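Local structure of listeriolysin O (Listeria monocytogenes, 4CDB) at residues A91-N96 with N102-L107; N128-K133 with N141-T146; I381-S386 with A391-S396. The protein binds cholesterol-containing host membranes, changes shape, inserts and assembles into oligomeric pores that lyse the cell. One frame throughout, in Å; residues are numbered along the deposited sequence.

Contact 1: residues A91-N96 with N102-L107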
loop_
_atom_site.group_PDB
_atom_site.type_symbol
_atom_site.label_atom_id
_atom_site.label_comp_id
_atom_site.label_asym_id
_atom_site.label_seq_id
_atom_site.Cartn_x
_atom_site.Cartn_y
_atom_site.Cartn_z
ATOM N N ALA A 91 21.231 21.129 2.642
ATOM C CA ALA A 91 20.265 22.217 2.515
ATOM C C ALA A 91 19.637 22.588 3.858
ATOM O O ALA A 91 19.288 21.717 4.655
ATOM C CB ALA A 91 19.186 21.852 1.512
ATOM N N LEU A 92 19.497 23.888 4.097
ATOM C CA LEU A 92 18.895 24.385 5.329
ATOM C C LEU A 92 17.401 24.612 5.141
ATOM O O LEU A 92 16.984 25.309 4.214
ATOM C CB LEU A 92 19.564 25.692 5.759
ATOM C CG LEU A 92 21.059 25.637 6.074
ATOM C CD1 LEU A 92 21.557 26.991 6.547
ATOM C CD2 LEU A 92 21.319 24.582 7.125
ATOM N N VAL A 93 16.593 24.023 6.018
ATOM C CA VAL A 93 15.142 24.160 5.925
ATOM C C VAL A 93 14.501 24.439 7.284
ATOM O O VAL A 93 15.110 24.210 8.331
ATOM C CB VAL A 93 14.489 22.888 5.331
ATOM C CG1 VAL A 93 14.924 22.675 3.884
ATOM C CG2 VAL A 93 14.829 21.678 6.181
ATOM N N LYS A 94 13.272 24.945 7.255
ATOM C CA LYS A 94 12.467 25.070 8.461
ATOM C C LYS A 94 11.762 23.752 8.732
ATOM O O LYS A 94 11.227 23.126 7.817
ATOM C CB LYS A 94 11.422 26.171 8.301
ATOM C CG LYS A 94 11.985 27.568 8.164
ATOM C CD LYS A 94 10.864 28.573 7.959
ATOM C CE LYS A 94 11.399 29.990 7.859
ATOM N NZ LYS A 94 10.319 30.977 7.571
ATOM N N ALA A 95 11.757 23.332 9.992
ATOM C CA ALA A 95 11.045 22.121 10.373
ATOM C C ALA A 95 9.615 22.474 10.767
ATOM O O ALA A 95 9.326 22.697 11.944
ATOM C CB ALA A 95 11.752 21.419 11.516
ATOM N N ASN A 96 8.728 22.533 9.776
ATOM C CA ASN A 96 7.317 22.820 10.019
ATOM C C ASN A 96 6.389 21.980 9.146
ATOM O O ASN A 96 6.801 20.959 8.591
ATOM C CB ASN A 96 7.029 24.314 9.836
ATOM C CG ASN A 96 7.511 24.846 8.497
ATOM O OD1 ASN A 96 7.609 24.106 7.519
ATOM N ND2 ASN A 96 7.819 26.137 8.451
ATOM N N ASN A 102 5.975 17.785 2.186
ATOM C CA ASN A 102 6.997 17.445 1.196
ATOM C C ASN A 102 7.312 18.587 0.233
ATOM O O ASN A 102 7.613 18.361 -0.938
ATOM C CB ASN A 102 6.627 16.179 0.419
ATOM C CG ASN A 102 6.610 14.942 1.295
ATOM O OD1 ASN A 102 5.768 14.061 1.129
ATOM N ND2 ASN A 102 7.538 14.876 2.241
ATOM N N GLN A 103 7.224 19.813 0.735
ATOM C CA GLN A 103 7.677 20.989 0.002
ATOM C C GLN A 103 8.239 22.017 0.984
ATOM O O GLN A 103 7.699 23.112 1.131
ATOM C CB GLN A 103 6.550 21.578 -0.856
ATOM C CG GLN A 103 5.209 21.730 -0.146
ATOM C CD GLN A 103 4.153 22.382 -1.023
ATOM O OE1 GLN A 103 4.096 22.143 -2.229
ATOM N NE2 GLN A 103 3.314 23.217 -0.419
ATOM N N PRO A 104 9.348 21.659 1.651
ATOM C CA PRO A 104 9.860 22.455 2.771
ATOM C C PRO A 104 10.342 23.847 2.367
ATOM O O PRO A 104 10.810 24.059 1.244
ATOM C CB PRO A 104 11.034 21.616 3.280
ATOM C CG PRO A 104 11.506 20.869 2.076
ATOM C CD PRO A 104 10.257 20.551 1.298
ATOM N N ASP A 105 10.204 24.794 3.290
ATOM C CA ASP A 105 10.744 26.132 3.100
ATOM C C ASP A 105 12.253 26.091 3.317
ATOM O O ASP A 105 12.725 25.639 4.362
ATOM C CB ASP A 105 10.102 27.117 4.079
ATOM C CG ASP A 105 8.597 27.224 3.896
ATOM O OD1 ASP A 105 8.144 27.318 2.736
ATOM O OD2 ASP A 105 7.869 27.210 4.911
ATOM N N VAL A 106 13.006 26.551 2.324
ATOM C CA VAL A 106 14.461 26.585 2.420
ATOM C C VAL A 106 14.945 27.953 2.884
ATOM O O VAL A 106 14.535 28.979 2.341
ATOM C CB VAL A 106 15.123 26.232 1.072
ATOM C CG1 VAL A 106 16.634 26.405 1.153
ATOM C CG2 VAL A 106 14.775 24.811 0.675
ATOM N N LEU A 107 15.809 27.963 3.895
ATOM C CA LEU A 107 16.387 29.209 4.389
ATOM C C LEU A 107 17.325 29.820 3.353
ATOM O O LEU A 107 18.362 29.240 3.028
ATOM C CB LEU A 107 17.147 28.974 5.695
ATOM C CG LEU A 107 16.366 28.364 6.857
ATOM C CD1 LEU A 107 17.236 28.287 8.101
ATOM C CD2 LEU A 107 15.113 29.170 7.131
HETATM O O HOH W 1 20.278 26.627 2.582
HETATM O O HOH W 2 9.601 23.807 5.999
#
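V93 and V106 pair through their backbones as a non-hydrogen-bonded antiparallel pair, a single beta bridge by which the loop after helix 97-100 returns to strand 92-94. Their CA atoms lie 4.3 Å apart, with one backbone bond on either side of the pair. K94 N reaches D105 O at 3.0 Å, almost in line with the carbonyl bond, whereas L107 N meets L92 O at 2.9 Å from above the carbonyl plane. The strand's other edge bonds to A253 and I255, so the loop extends the sheet at this point. The K94 side chain runs out beside its own backbone N (chi1 -66°) and stays extended. Its CB stands near D105 O, its CG rests 3.7 Å from L107 CD2, its CD passes D105 CB, and its CE meets the same leucine methyl again. The two side chains, K94 and L107, cross at about a right angle. K94 NZ finally bonds to L244 O; it remains 5.2 Å from D105 OD2, too far for a salt bridge, although the opposite charges may attract weakly. V93 CG1 packs 3.9 Å from V106 CG2. Beyond the bridge, one water accepts from L92 N at 3.2 Å and donates to L107 O.

Contact 2: residues N128-K133 with N141-T146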
loop_
_atom_site.group_PDB
_atom_site.type_symbol
_atom_site.label_atom_id
_atom_site.label_comp_id
_atom_site.label_asym_id
_atom_site.label_seq_id
_atom_site.Cartn_x
_atom_site.Cartn_y
_atom_site.Cartn_z
ATOM N N ASN A 128 35.903 8.751 -0.450
ATOM C CA ASN A 128 34.453 8.936 -0.426
ATOM C C ASN A 128 33.993 10.309 0.077
ATOM O O ASN A 128 32.796 10.560 0.193
ATOM C CB ASN A 128 33.771 7.815 0.369
ATOM C CG ASN A 128 34.324 7.668 1.781
ATOM O OD1 ASN A 128 34.929 8.590 2.326
ATOM N ND2 ASN A 128 34.112 6.500 2.379
ATOM N N LYS A 129 34.943 11.195 0.362
ATOM C CA LYS A 129 34.619 12.507 0.915
ATOM C C LYS A 129 35.075 13.649 0.012
ATOM O O LYS A 129 36.002 13.491 -0.780
ATOM C CB LYS A 129 35.244 12.669 2.304
ATOM C CG LYS A 129 34.848 11.593 3.302
ATOM C CD LYS A 129 35.608 11.752 4.611
ATOM C CE LYS A 129 35.395 10.552 5.523
ATOM N NZ LYS A 129 33.954 10.299 5.790
ATOM N N ILE A 130 34.422 14.800 0.146
ATOM C CA ILE A 130 34.824 16.006 -0.574
ATOM C C ILE A 130 34.314 17.263 0.138
ATOM O O ILE A 130 33.179 17.300 0.618
ATOM C CB ILE A 130 34.356 15.981 -2.054
ATOM C CG1 ILE A 130 34.862 17.215 -2.808
ATOM C CG2 ILE A 130 32.840 15.862 -2.146
ATOM C CD1 ILE A 130 34.493 17.228 -4.278
ATOM N N VAL A 131 35.166 18.281 0.221
ATOM C CA VAL A 131 34.800 19.535 0.867
ATOM C C VAL A 131 34.122 20.485 -0.119
ATOM O O VAL A 131 34.623 20.709 -1.221
ATOM C CB VAL A 131 36.035 20.230 1.475
ATOM C CG1 VAL A 131 35.633 21.522 2.165
ATOM C CG2 VAL A 131 36.733 19.304 2.454
ATOM N N VAL A 132 32.974 21.023 0.278
ATOM C CA VAL A 132 32.287 22.047 -0.501
ATOM C C VAL A 132 32.433 23.377 0.222
ATOM O O VAL A 132 31.922 23.540 1.327
ATOM C CB VAL A 132 30.789 21.731 -0.650
ATOM C CG1 VAL A 132 30.113 22.771 -1.535
ATOM C CG2 VAL A 132 30.599 20.339 -1.216
ATOM N N LYS A 133 33.134 24.322 -0.400
ATOM C CA LYS A 133 33.434 25.607 0.233
ATOM C C LYS A 133 32.193 26.469 0.465
ATOM O O LYS A 133 31.956 26.942 1.577
ATOM C CB LYS A 133 34.480 26.376 -0.580
ATOM C CG LYS A 133 35.886 26.310 0.001
ATOM C CD LYS A 133 36.247 24.893 0.422
ATOM C CE LYS A 133 37.642 24.826 1.021
ATOM N NZ LYS A 133 38.691 25.112 0.005
ATOM N N ASN A 141 25.460 19.893 -5.754
ATOM C CA ASN A 141 25.134 18.960 -6.831
ATOM C C ASN A 141 26.322 18.637 -7.735
ATOM O O ASN A 141 26.447 17.518 -8.228
ATOM C CB ASN A 141 23.959 19.474 -7.664
ATOM C CG ASN A 141 22.635 19.359 -6.934
ATOM O OD1 ASN A 141 22.482 18.543 -6.024
ATOM N ND2 ASN A 141 21.665 20.171 -7.337
ATOM N N ASN A 142 27.188 19.617 -7.963
ATOM C CA ASN A 142 28.407 19.365 -8.721
ATOM C C ASN A 142 29.360 18.482 -7.921
ATOM O O ASN A 142 30.070 17.648 -8.485
ATOM C CB ASN A 142 29.084 20.675 -9.138
ATOM C CG ASN A 142 28.361 21.366 -10.279
ATOM O OD1 ASN A 142 28.579 21.050 -11.449
ATOM N ND2 ASN A 142 27.494 22.315 -9.943
ATOM N N ALA A 143 29.356 18.659 -6.602
ATOM C CA ALA A 143 30.174 17.837 -5.718
ATOM C C ALA A 143 29.686 16.390 -5.694
ATOM O O ALA A 143 30.487 15.458 -5.612
ATOM C CB ALA A 143 30.185 18.416 -4.315
ATOM N N VAL A 144 28.371 16.212 -5.756
ATOM C CA VAL A 144 27.782 14.879 -5.805
ATOM C C VAL A 144 28.223 14.156 -7.077
ATOM O O VAL A 144 28.658 13.004 -7.031
ATOM C CB VAL A 144 26.241 14.942 -5.750
ATOM C CG1 VAL A 144 25.637 13.579 -6.058
ATOM C CG2 VAL A 144 25.777 15.453 -4.388
ATOM N N ASN A 145 28.117 14.845 -8.209
ATOM C CA ASN A 145 28.549 14.297 -9.491
ATOM C C ASN A 145 30.038 13.964 -9.507
ATOM O O ASN A 145 30.466 13.032 -10.188
ATOM C CB ASN A 145 28.212 15.261 -10.630
ATOM C CG ASN A 145 26.722 15.499 -10.768
ATOM O OD1 ASN A 145 25.908 14.691 -10.317
ATOM N ND2 ASN A 145 26.355 16.608 -11.399
ATOM N N THR A 146 30.820 14.735 -8.757
ATOM C CA THR A 146 32.258 14.511 -8.659
ATOM C C THR A 146 32.558 13.200 -7.934
ATOM O O THR A 146 33.427 12.434 -8.352
ATOM C CB THR A 146 32.964 15.682 -7.944
ATOM O OG1 THR A 146 32.643 16.913 -8.607
ATOM C CG2 THR A 146 34.473 15.486 -7.948
#
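An edge strand and the helix packed against its face, 129-132 and 137-152, meet here through I130 and V132 on the strand and A143 and T146 on the helix. A143 CB is the shared point. V132 CG2 lies 3.7 Å from it, brought there because CG1 takes the place anti to the backbone N (chi1 -177°) and leaves CG2 beside that N. From the other strand residue, I130 CG2 touches A143 CB more loosely, at 4.3 Å. The rest of I130 continues as an extended arm, and its CD1 ends 4.1 Å from T146 CG2, the two side chains crossing at about a right angle. The axes of 129-132 and of helix residues 141-146 run nearly antiparallel, 159° apart, and approach to 9.3 Å: a beta-alpha unit in which the chain leaves the strand, turns, and comes back as a helix over one face of the sheet. V131, between the two contact residues, points away from the helix. Strand 114-118 continues this layer, its L116 touching both V132 and A143, and L147 extends the helix side of I130. No hydrogen bond joins the two segments themselves, but R150, one turn beyond T146, donates from NH2 to K129 O. The hydroxyl of T146 is turned back onto its own helix: OG1 donates to N142 O at 2.7 Å, while T146 N reaches the same oxygen from the opposite face of its carbonyl plane, leaving the threonine methyl to meet I130. N141, on the same helix, belongs to a sodium site with S85.

Contact 3: residues I381-S386 with A391-S396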
loop_
_atom_site.group_PDB
_atom_site.type_symbol
_atom_site.label_atom_id
_atom_site.label_comp_id
_atom_site.label_asym_id
_atom_site.label_seq_id
_atom_site.Cartn_x
_atom_site.Cartn_y
_atom_site.Cartn_z
ATOM N N ILE A 381 -31.256 -26.246 -7.492
ATOM C CA ILE A 381 -31.466 -27.632 -7.102
ATOM C C ILE A 381 -32.313 -28.313 -8.170
ATOM O O ILE A 381 -33.470 -27.948 -8.383
ATOM C CB ILE A 381 -32.155 -27.755 -5.736
ATOM C CG1 ILE A 381 -31.335 -27.046 -4.661
ATOM C CG2 ILE A 381 -32.343 -29.218 -5.362
ATOM C CD1 ILE A 381 -31.898 -27.209 -3.266
ATOM N N ASN A 382 -31.724 -29.295 -8.845
ATOM C CA ASN A 382 -32.393 -29.969 -9.949
ATOM C C ASN A 382 -32.984 -31.308 -9.517
ATOM O O ASN A 382 -32.256 -32.220 -9.124
ATOM C CB ASN A 382 -31.420 -30.153 -11.115
ATOM C CG ASN A 382 -30.752 -28.852 -11.523
ATOM O OD1 ASN A 382 -31.416 -27.834 -11.717
ATOM N ND2 ASN A 382 -29.429 -28.876 -11.638
ATOM N N ILE A 383 -34.308 -31.412 -9.583
ATOM C CA ILE A 383 -35.008 -32.618 -9.155
ATOM C C ILE A 383 -35.376 -33.497 -10.342
ATOM O O ILE A 383 -35.940 -33.019 -11.327
ATOM C CB ILE A 383 -36.307 -32.281 -8.395
ATOM C CG1 ILE A 383 -36.016 -31.341 -7.228
ATOM C CG2 ILE A 383 -36.990 -33.554 -7.907
ATOM C CD1 ILE A 383 -35.073 -31.921 -6.207
ATOM N N ASP A 384 -35.061 -34.785 -10.243
ATOM C CA ASP A 384 -35.449 -35.742 -11.270
ATOM C C ASP A 384 -36.067 -36.986 -10.641
ATOM O O ASP A 384 -35.399 -37.735 -9.931
ATOM C CB ASP A 384 -34.247 -36.129 -12.135
ATOM C CG ASP A 384 -34.648 -36.901 -13.377
ATOM O OD1 ASP A 384 -34.973 -38.101 -13.257
ATOM O OD2 ASP A 384 -34.636 -36.307 -14.476
ATOM N N HIS A 385 -37.352 -37.195 -10.909
ATOM C CA HIS A 385 -38.072 -38.355 -10.399
ATOM C C HIS A 385 -38.448 -39.275 -11.555
ATOM O O HIS A 385 -39.228 -38.897 -12.428
ATOM C CB HIS A 385 -39.323 -37.901 -9.636
ATOM C CG HIS A 385 -40.262 -39.013 -9.274
ATOM N ND1 HIS A 385 -39.866 -40.327 -9.160
ATOM C CD2 HIS A 385 -41.588 -38.993 -8.995
ATOM C CE1 HIS A 385 -40.908 -41.073 -8.832
ATOM N NE2 HIS A 385 -41.962 -40.288 -8.725
ATOM N N SER A 386 -37.886 -40.481 -11.556
ATOM C CA SER A 386 -38.177 -41.462 -12.594
ATOM C C SER A 386 -38.457 -42.837 -11.996
ATOM O O SER A 386 -38.349 -43.856 -12.680
ATOM C CB SER A 386 -37.021 -41.547 -13.594
ATOM O OG SER A 386 -35.866 -42.108 -12.994
ATOM N N ALA A 391 -44.072 -40.212 -5.319
ATOM C CA ALA A 391 -43.070 -39.582 -4.465
ATOM C C ALA A 391 -43.539 -38.238 -3.916
ATOM O O ALA A 391 -44.327 -37.537 -4.553
ATOM C CB ALA A 391 -41.767 -39.408 -5.227
ATOM N N GLN A 392 -43.052 -37.889 -2.729
ATOM C CA GLN A 392 -43.281 -36.566 -2.161
ATOM C C GLN A 392 -41.966 -35.987 -1.662
ATOM O O GLN A 392 -41.203 -36.666 -0.976
ATOM C CB GLN A 392 -44.296 -36.619 -1.015
ATOM C CG GLN A 392 -45.740 -36.789 -1.462
ATOM C CD GLN A 392 -46.736 -36.588 -0.330
ATOM O OE1 GLN A 392 -46.389 -36.077 0.736
ATOM N NE2 GLN A 392 -47.981 -36.991 -0.558
ATOM N N PHE A 393 -41.708 -34.730 -2.007
ATOM C CA PHE A 393 -40.475 -34.066 -1.604
ATOM C C PHE A 393 -40.727 -33.051 -0.503
ATOM O O PHE A 393 -41.818 -32.490 -0.389
ATOM C CB PHE A 393 -39.826 -33.364 -2.800
ATOM C CG PHE A 393 -39.493 -34.285 -3.933
ATOM C CD1 PHE A 393 -40.428 -34.558 -4.921
ATOM C CD2 PHE A 393 -38.245 -34.882 -4.014
ATOM C CE1 PHE A 393 -40.126 -35.410 -5.967
ATOM C CE2 PHE A 393 -37.938 -35.735 -5.059
ATOM C CZ PHE A 393 -38.880 -35.997 -6.035
ATOM N N ASN A 394 -39.707 -32.825 0.314
ATOM C CA ASN A 394 -39.725 -31.726 1.264
ATOM C C ASN A 394 -38.375 -31.021 1.263
ATOM O O ASN A 394 -37.403 -31.514 1.838
ATOM C CB ASN A 394 -40.083 -32.210 2.668
ATOM C CG ASN A 394 -40.406 -31.067 3.604
ATOM O OD1 ASN A 394 -39.509 -30.424 4.149
ATOM N ND2 ASN A 394 -41.693 -30.800 3.789
ATOM N N ILE A 395 -38.315 -29.874 0.598
ATOM C CA ILE A 395 -37.064 -29.144 0.479
ATOM C C ILE A 395 -37.194 -27.752 1.085
ATOM O O ILE A 395 -38.092 -26.991 0.727
ATOM C CB ILE A 395 -36.612 -29.052 -0.989
ATOM C CG1 ILE A 395 -36.511 -30.455 -1.591
ATOM C CG2 ILE A 395 -35.286 -28.320 -1.095
ATOM C CD1 ILE A 395 -36.045 -30.483 -3.022
ATOM N N SER A 396 -36.299 -27.435 2.017
ATOM C CA SER A 396 -36.328 -26.155 2.717
ATOM C C SER A 396 -34.931 -25.554 2.822
ATOM O O SER A 396 -33.931 -26.247 2.626
ATOM C CB SER A 396 -36.927 -26.323 4.115
ATOM O OG SER A 396 -36.163 -27.232 4.891
#
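I383 and F393 form the middle of this buried contact. I383 CG2, held anti to its backbone N, sits over a face of the F393 ring in a CH-pi contact, 4.0 Å from the centroid and displaced toward CZ and CE2. The ring stands out beside its own backbone N (chi1 -59°), and its edge at CZ meets H385 CB at 4.1 Å. The other branch of I383 leads the opposite way along the strand: its CD1 meets I395 CD1 at 3.6 Å, tip to tip. Next to this pair, I381 CD1 slides past I395 CG2 at 4.2 Å. At the far end A391 CB presses on one face of the H385 imidazole, 3.9 Å from its centroid and nearest NE2. The strands 381-385 and 391-396 run nearly antiparallel with axes 9.9 Å apart, far beyond backbone bonding: they form a beta-arch, the chain passing from one sheet of the C-terminal beta sandwich to the other. In the next shell, I471 and I473 flank I383 and F393 respectively, W415 touches both F393 and I395, and I439 and L432 lie on I381. The Y389 ring meets that of H385 with planes about 15° apart, while H385 NE2 makes a weak hydrogen bond to K422 O. On the face of 381-385 turned away from 391-396, N382 OD1 bonds to S429 OG and D384 OD2 to H425 NE2. Methyl groups, one phenyl ring and an imidazole face thus make up the contact, and with no hydrogen bond between the segments, the two sheets are joined here by close apolar fit and CH-pi attraction.

Overall arrangement
From the N terminus the three contacts come in series, none enclosing or crossing another. Contact 1 closes a short excursion around helix 97-100 and ties the following loop to strand 92-94. The chain then forms strand 114-118, and contact 2 closes the turn from strand 129-132 into helix 137-152. These two reach the same large sheet, their centres 22 Å apart, yet their nearest atoms remain about 9 Å from each other. Contact 3 lies on the opposite side of the chain's centre, its centre about 77 Å from that of contact 1 and 86 Å from that of contact 2. There 387-390 joins two facing sheets of the sandwich that carries the cholesterol-binding motif and the undecapeptide.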